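Local coordinates for periplasmic binding protein/LacI transcriptional regulator (Shewanella sp. ANA-3, PDB 5OCP), which probably captures L-arabinofuranose, in both its alpha and beta forms, in the periplasm for uptake by an ABC transporter, at residues Gly124-Ala129 against Leu188-Ser193; Ile128-Gly133 against Ala157-Ser162; Asp236-Val241 against Phe276-Ala281. All coordinates share one frame; numbering follows the deposited sequence.

Contact 1 of 3, residues Gly124-Ala129 against Leu188-Ser193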
# COMPACT_ATOMS: atom_id res chain seq x y z
N GLY A 124 23.66 11.35 -3.33
CA GLY A 124 23.71 11.43 -1.91
C GLY A 124 23.54 12.83 -1.32
O GLY A 124 23.71 12.97 -0.13
N ASN A 125 23.16 13.77 -2.13
CA ASN A 125 23.02 15.20 -1.73
C ASN A 125 21.61 15.64 -1.93
O ASN A 125 21.19 15.99 -3.06
CB ASN A 125 23.95 16.04 -2.61
CG ASN A 125 25.40 15.92 -2.17
OD1 ASN A 125 26.14 14.97 -2.57
ND2 ASN A 125 25.81 16.84 -1.30
N CYS A 126 20.80 15.64 -0.85
CA CYS A 126 19.35 15.77 -1.03
C CYS A 126 18.64 16.12 0.27
O CYS A 126 18.62 15.28 1.22
CB CYS A 126 18.77 14.42 -1.59
SG CYS A 126 17.10 14.53 -2.26
N ASP A 127 18.02 17.29 0.31
CA ASP A 127 17.06 17.57 1.38
C ASP A 127 15.69 17.10 0.99
O ASP A 127 15.13 17.54 -0.02
CB ASP A 127 16.97 19.04 1.69
CG ASP A 127 18.15 19.56 2.57
OD1 ASP A 127 18.99 18.77 3.07
OD2 ASP A 127 18.22 20.81 2.70
N ILE A 128 15.09 16.33 1.86
CA ILE A 128 13.89 15.58 1.50
C ILE A 128 12.71 15.98 2.37
O ILE A 128 12.87 16.07 3.60
CB ILE A 128 14.17 14.06 1.78
CG1 ILE A 128 15.37 13.55 0.93
CG2 ILE A 128 12.92 13.18 1.54
CD1 ILE A 128 16.09 12.40 1.52
N ALA A 129 11.54 16.06 1.76
CA ALA A 129 10.28 16.18 2.51
C ALA A 129 9.55 14.85 2.44
O ALA A 129 9.33 14.34 1.28
CB ALA A 129 9.42 17.25 1.89
N LEU A 188 13.85 22.42 -1.78
CA LEU A 188 13.78 20.98 -1.53
C LEU A 188 14.31 20.21 -2.70
O LEU A 188 14.16 20.60 -3.81
CB LEU A 188 12.35 20.59 -1.29
CG LEU A 188 11.81 21.00 0.07
CD1 LEU A 188 10.31 20.73 0.04
CD2 LEU A 188 12.43 20.14 1.17
N CYS A 189 15.03 19.15 -2.42
CA CYS A 189 15.57 18.26 -3.49
C CYS A 189 14.47 17.31 -3.94
O CYS A 189 14.35 16.98 -5.13
CB CYS A 189 16.72 17.50 -2.95
SG CYS A 189 17.24 16.00 -3.83
N ALA A 190 13.75 16.77 -2.97
CA ALA A 190 12.83 15.69 -3.27
C ALA A 190 11.70 15.56 -2.29
O ALA A 190 11.88 15.89 -1.12
CB ALA A 190 13.54 14.35 -3.33
N VAL A 191 10.59 14.99 -2.75
CA VAL A 191 9.50 14.51 -1.92
C VAL A 191 9.52 12.96 -1.94
O VAL A 191 9.61 12.36 -3.01
CB VAL A 191 8.14 15.00 -2.44
CG1 VAL A 191 6.94 14.36 -1.69
CG2 VAL A 191 8.11 16.51 -2.33
N TRP A 192 9.56 12.39 -0.75
CA TRP A 192 9.41 10.94 -0.49
C TRP A 192 8.02 10.79 0.04
O TRP A 192 7.68 11.19 1.18
CB TRP A 192 10.50 10.55 0.51
CG TRP A 192 10.30 9.30 1.34
CD1 TRP A 192 10.66 9.17 2.62
CD2 TRP A 192 9.77 8.00 0.95
NE1 TRP A 192 10.36 7.93 3.09
CE2 TRP A 192 9.83 7.17 2.08
CE3 TRP A 192 9.26 7.46 -0.25
CZ2 TRP A 192 9.39 5.85 2.07
CZ3 TRP A 192 8.82 6.13 -0.26
CH2 TRP A 192 8.91 5.34 0.90
N SER A 193 7.16 10.17 -0.78
CA SER A 193 5.81 9.94 -0.42
C SER A 193 5.53 8.45 -0.17
O SER A 193 5.88 7.62 -1.03
CB SER A 193 4.89 10.42 -1.52
OG SER A 193 3.56 10.14 -1.17

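Contact 2 of 3, residues Ile128-Gly133 against Ala157-Ser162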
# COMPACT_ATOMS: atom_id res chain seq x y z
N ILE A 128 15.09 16.33 1.86
CA ILE A 128 13.89 15.58 1.50
C ILE A 128 12.71 15.98 2.37
O ILE A 128 12.87 16.07 3.60
CB ILE A 128 14.17 14.06 1.78
CG1 ILE A 128 15.37 13.55 0.93
CG2 ILE A 128 12.92 13.18 1.54
CD1 ILE A 128 16.09 12.40 1.52
N ALA A 129 11.54 16.06 1.76
CA ALA A 129 10.28 16.18 2.51
C ALA A 129 9.55 14.85 2.44
O ALA A 129 9.33 14.34 1.28
CB ALA A 129 9.42 17.25 1.89
N GLU A 130 9.15 14.36 3.60
CA GLU A 130 8.44 13.08 3.70
C GLU A 130 6.96 13.26 3.93
O GLU A 130 6.54 13.89 4.94
CB GLU A 130 9.05 12.28 4.86
CG GLU A 130 8.39 10.92 5.08
CD GLU A 130 8.99 10.16 6.25
OE1 GLU A 130 9.58 10.81 7.12
OE2 GLU A 130 8.83 8.91 6.35
N LEU A 131 6.14 12.65 3.05
CA LEU A 131 4.70 12.56 3.26
C LEU A 131 4.42 11.17 3.76
O LEU A 131 4.50 10.18 3.03
CB LEU A 131 3.91 12.82 1.98
CG LEU A 131 4.07 14.18 1.38
CD1 LEU A 131 3.43 14.30 -0.00
CD2 LEU A 131 3.45 15.16 2.36
N GLN A 132 4.09 11.06 5.06
CA GLN A 132 3.86 9.78 5.67
C GLN A 132 2.45 9.24 5.44
O GLN A 132 1.48 9.94 5.30
CB GLN A 132 4.13 9.86 7.17
CG GLN A 132 5.46 10.46 7.59
CD GLN A 132 5.41 10.90 9.06
OE1 GLN A 132 4.84 11.92 9.42
NE2 GLN A 132 5.99 10.14 9.88
N GLY A 133 2.33 7.90 5.48
CA GLY A 133 1.06 7.26 5.46
C GLY A 133 0.35 7.38 6.81
O GLY A 133 0.81 8.07 7.71
N ALA A 157 22.31 13.72 2.89
CA ALA A 157 20.92 13.48 2.71
C ALA A 157 20.23 13.58 4.06
O ALA A 157 20.69 13.09 5.05
CB ALA A 157 20.74 12.10 2.16
N LYS A 158 19.11 14.25 4.09
CA LYS A 158 18.37 14.38 5.32
C LYS A 158 16.90 14.66 5.03
O LYS A 158 16.56 15.40 4.11
CB LYS A 158 18.96 15.61 6.05
CG LYS A 158 18.31 15.88 7.35
CD LYS A 158 19.07 17.00 8.09
CE LYS A 158 18.92 16.86 9.61
NZ LYS A 158 17.54 16.52 10.00
N ILE A 159 16.05 14.14 5.88
CA ILE A 159 14.68 14.46 5.88
C ILE A 159 14.45 15.71 6.71
O ILE A 159 14.70 15.68 7.94
CB ILE A 159 13.79 13.30 6.38
CG1 ILE A 159 13.90 12.11 5.38
CG2 ILE A 159 12.38 13.75 6.49
CD1 ILE A 159 13.21 10.80 5.87
N VAL A 160 14.03 16.76 6.02
CA VAL A 160 13.90 18.08 6.66
C VAL A 160 12.52 18.39 7.07
O VAL A 160 12.35 19.28 7.90
CB VAL A 160 14.54 19.23 5.83
CG1 VAL A 160 16.01 18.94 5.60
CG2 VAL A 160 13.81 19.49 4.52
N ARG A 161 11.51 17.68 6.55
CA ARG A 161 10.08 17.96 6.88
C ARG A 161 9.45 16.57 6.87
O ARG A 161 9.80 15.79 5.96
CB ARG A 161 9.28 18.72 5.76
CG ARG A 161 9.86 20.00 5.22
CD ARG A 161 9.38 21.10 6.09
NE ARG A 161 10.27 22.24 6.18
CZ ARG A 161 10.23 23.10 7.19
NH1 ARG A 161 9.36 22.91 8.18
NH2 ARG A 161 11.07 24.14 7.24
N SER A 162 8.53 16.28 7.81
CA SER A 162 7.88 14.97 7.83
C SER A 162 6.52 15.10 8.50
O SER A 162 6.46 15.68 9.56
CB SER A 162 8.79 13.95 8.48
OG SER A 162 8.16 12.72 8.51

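Contact 3 of 3, residues Asp236-Val241 against Phe276-Ala281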
# COMPACT_ATOMS: atom_id res chain seq x y z
N ASP A 236 6.25 14.60 -14.58
CA ASP A 236 5.85 15.27 -13.32
C ASP A 236 6.28 14.57 -12.04
O ASP A 236 6.30 15.17 -10.95
CB ASP A 236 4.34 15.45 -13.29
CG ASP A 236 3.83 16.58 -14.25
OD1 ASP A 236 4.66 17.46 -14.59
OD2 ASP A 236 2.63 16.58 -14.54
N VAL A 237 6.60 13.28 -12.14
CA VAL A 237 7.17 12.50 -10.99
C VAL A 237 8.27 11.58 -11.50
O VAL A 237 8.44 11.43 -12.70
CB VAL A 237 6.06 11.67 -10.34
CG1 VAL A 237 4.96 12.55 -9.79
CG2 VAL A 237 5.53 10.61 -11.27
N ASN A 238 9.06 11.01 -10.59
CA ASN A 238 10.29 10.37 -11.02
C ASN A 238 10.34 8.87 -10.91
O ASN A 238 10.81 8.24 -11.84
CB ASN A 238 11.43 10.95 -10.32
CG ASN A 238 11.55 12.44 -10.61
OD1 ASN A 238 10.95 13.26 -9.91
ND2 ASN A 238 12.25 12.79 -11.71
N ALA A 239 9.90 8.33 -9.78
CA ALA A 239 10.13 6.86 -9.46
C ALA A 239 9.10 6.35 -8.51
O ALA A 239 8.60 7.09 -7.66
CB ALA A 239 11.53 6.57 -8.93
N THR A 240 8.71 5.07 -8.68
CA THR A 240 7.86 4.40 -7.72
C THR A 240 8.21 2.94 -7.67
O THR A 240 8.81 2.41 -8.59
CB THR A 240 6.38 4.61 -8.07
OG1 THR A 240 5.53 4.10 -7.05
CG2 THR A 240 6.01 3.91 -9.38
N VAL A 241 7.88 2.29 -6.58
CA VAL A 241 8.01 0.84 -6.47
C VAL A 241 6.67 0.24 -6.67
O VAL A 241 5.62 0.63 -6.09
CB VAL A 241 8.56 0.44 -5.07
CG1 VAL A 241 8.58 -1.09 -4.92
CG2 VAL A 241 9.88 1.13 -4.81
N PHE A 276 10.28 1.54 -10.80
CA PHE A 276 9.98 2.00 -12.13
C PHE A 276 10.23 3.49 -12.16
O PHE A 276 9.97 4.19 -11.14
CB PHE A 276 8.59 1.68 -12.50
CG PHE A 276 8.36 0.20 -12.73
CD1 PHE A 276 8.16 -0.66 -11.68
CD2 PHE A 276 8.47 -0.33 -13.95
CE1 PHE A 276 7.97 -2.03 -11.89
CE2 PHE A 276 8.27 -1.71 -14.19
CZ PHE A 276 8.05 -2.54 -13.14
N THR A 277 10.75 3.97 -13.29
CA THR A 277 11.09 5.40 -13.39
C THR A 277 10.61 5.95 -14.75
O THR A 277 10.01 5.26 -15.55
CB THR A 277 12.60 5.59 -13.30
OG1 THR A 277 13.22 5.21 -14.55
CG2 THR A 277 13.24 4.82 -12.08
N GLN A 278 10.95 7.20 -15.00
CA GLN A 278 10.60 7.84 -16.30
C GLN A 278 11.19 7.08 -17.48
O GLN A 278 10.59 7.15 -18.54
CB GLN A 278 11.14 9.31 -16.31
CG GLN A 278 10.39 10.26 -15.33
CD GLN A 278 10.90 11.69 -15.38
OE1 GLN A 278 11.78 12.02 -16.16
NE2 GLN A 278 10.34 12.55 -14.59
N GLU A 279 12.29 6.40 -17.25
CA GLU A 279 13.05 5.67 -18.34
C GLU A 279 12.16 4.68 -19.07
O GLU A 279 12.21 4.61 -20.31
CB GLU A 279 14.30 5.00 -17.81
CG GLU A 279 15.23 6.05 -17.15
CD GLU A 279 16.70 5.67 -17.10
OE1 GLU A 279 17.50 6.57 -16.66
OE2 GLU A 279 17.01 4.52 -17.50
N THR A 280 11.27 4.00 -18.36
CA THR A 280 10.39 3.08 -19.02
C THR A 280 8.98 3.48 -18.93
O THR A 280 8.08 2.71 -19.36
CB THR A 280 10.55 1.64 -18.51
OG1 THR A 280 10.23 1.65 -17.12
CG2 THR A 280 11.91 1.08 -18.81
N ALA A 281 8.69 4.71 -18.51
CA ALA A 281 7.29 5.05 -18.29
C ALA A 281 6.37 5.05 -19.52
O ALA A 281 5.19 4.68 -19.40
CB ALA A 281 7.15 6.36 -17.55

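Contact 1 of 3, residues Gly124-Ala129 against Leu188-Ser193
A disulfide ties C126 to C189, ahead of the paired part of two parallel neighbours, strands 126-132 and 190-193, in the mixed sheet of one of the two alpha/beta lobes of this periplasmic binding protein. SG of C126 and SG of C189 are 2.2 Å apart, with a torsion of -95° about the S-S bond, close to the relaxed right angle. Both sulfurs stand anti to their own backbone N (chi1 -165° in C126, 161° in C189), which turns them toward each other across the strands. Backbone bonds continue from there. D127 O takes N-H of C189 at 2.9 Å and, weakly, that of A190. Beyond it, A129 N donates to A190 O (2.9 Å) and W192 N to A129 O (2.8 Å), the ladder of a parallel pair. CA-H groups of I128 and V191 add contacts to A190 O and A129 O. Apolar packing covers both faces. On the face of A129 and V191, these two meet helix 169-183 at F179 and M176, and L188 reaches forward, its CD1 resting on CB of A129. On the face of I128 and A190, helix 107-121 lies over the strands through L118, the ring of W192 stacks on F147, and CG2 of I128 lies 3.7 Å from CB of W192.

Contact 2 of 3, residues Ile128-Gly133 against Ala157-Ser162
S162 holds OG anti to its backbone N (chi1 179°), and E130 holds CG the same way (chi1 180°) and runs on extended, so hydroxyl and carboxylate meet on one face of the parallel pair formed by strands 126-132 and 157-164. The two strands belong to a beta-alpha-beta unit whose crossover helix, 138-151, covers this face, and strand 157-164 is the outermost of the sheet in the chain. S162 OG donates to E130 OE1 at 2.8 Å, coming from above the carboxylate, 52° out of its plane. The other oxygen, OE2, is hydrogen-bonded to NE2 of H194, so both oxygens of the buried carboxylate are held and its rotation is probably fixed.

The backbone ladder starts with I128, whose N donates to K158 O and whose O accepts from V160 N, both at 2.8 Å. A beta bulge follows: I128 pairs with I159 but A129 with R161, so V160 is the extra residue. Regular pairing resumes where E130 N donates to R161 O.

On the face carrying E130, I128 and I159 cross obliquely, CG1 of I159 lying 4.1 Å from CB of I128, and both rest on F147 of the crossover helix. CD1 of I159 lies 3.8 Å from OE1 of E130. On the reverse face CB of A129 touches CB of R161, whose bent chain leads away from strand 126-132 and hydrogen-bonds through NE to Q183 of helix 169-183. At the far end of the pair S162 OG sits over the face of the Q132 amide, almost directly above CD and 3.3 Å from it.

Contact 3 of 3, residues Asp236-Val241 against Phe276-Ala281
T240 O accepts the N-H of F276 at 2.8 Å, and T240 N returns a bond to F276 O at 2.9 Å, which makes T240 and F276 a hydrogen-bonded antiparallel pair. Next to it A239 and T277 form a non-hydrogen-bonded pair, with CB of A239 4.0 Å from CG2 of T277 and CA-H of A239 making a CA-H...O contact with F276 O.

Here strand 275-277 ends and helix 278-296 begins. T277 is the N-cap: with chi1 at 76° its OG1 sits between the backbone N and the carbonyl carbon, where it accepts from E279 N at 3.1 Å. Q278, next after the N-cap, turns back to the other segment. Its N bonds weakly to N238 O, and its extended side chain carries NE2 to V237 O at 2.9 Å. V237 O lies in the plane of the Q278 amide, but the donor stands above the carbonyl plane of V237, 46° out of it. The amides of N238 and Q278 run side by side, their planes 19° apart, without bonding to each other. That of N238 is held instead by I219 N and G214 O.

Strand 275-277 is the antiparallel edge of an otherwise parallel sheet, next to strand 239-242, which pairs in turn with strand 218-221. W117 of helix 107-121 covers A239 and T277; on the other face T240 touches Y228 of helix 226-234, and the F276 ring meets F229 edge-to-face and R288 of helix 278-296 in a cation-pi contact.

All three contacts lie in one sheet, that of a single lobe. Contacts 1 and 2 flank strand 126-132, share I128 and A129, and have centres 7 Å apart; probable backbone bonds from L131 N to W192 O (2.8 Å) and from K158 N to C126 O (3.1 Å) continue both ladders. Contact 3 closes the opposite edge, its centre 16 Å from contact 1 and 19 Å from contact 2, with strand 218-221 between. The side chains of W192 and T240 are each about 9 Å from bound arabinofuranose, that of Q132 about 12 Å. Pocket residues N195 and D223 closely follow strands 190-193 and 218-221, whose C-terminal ends probably face the sugar.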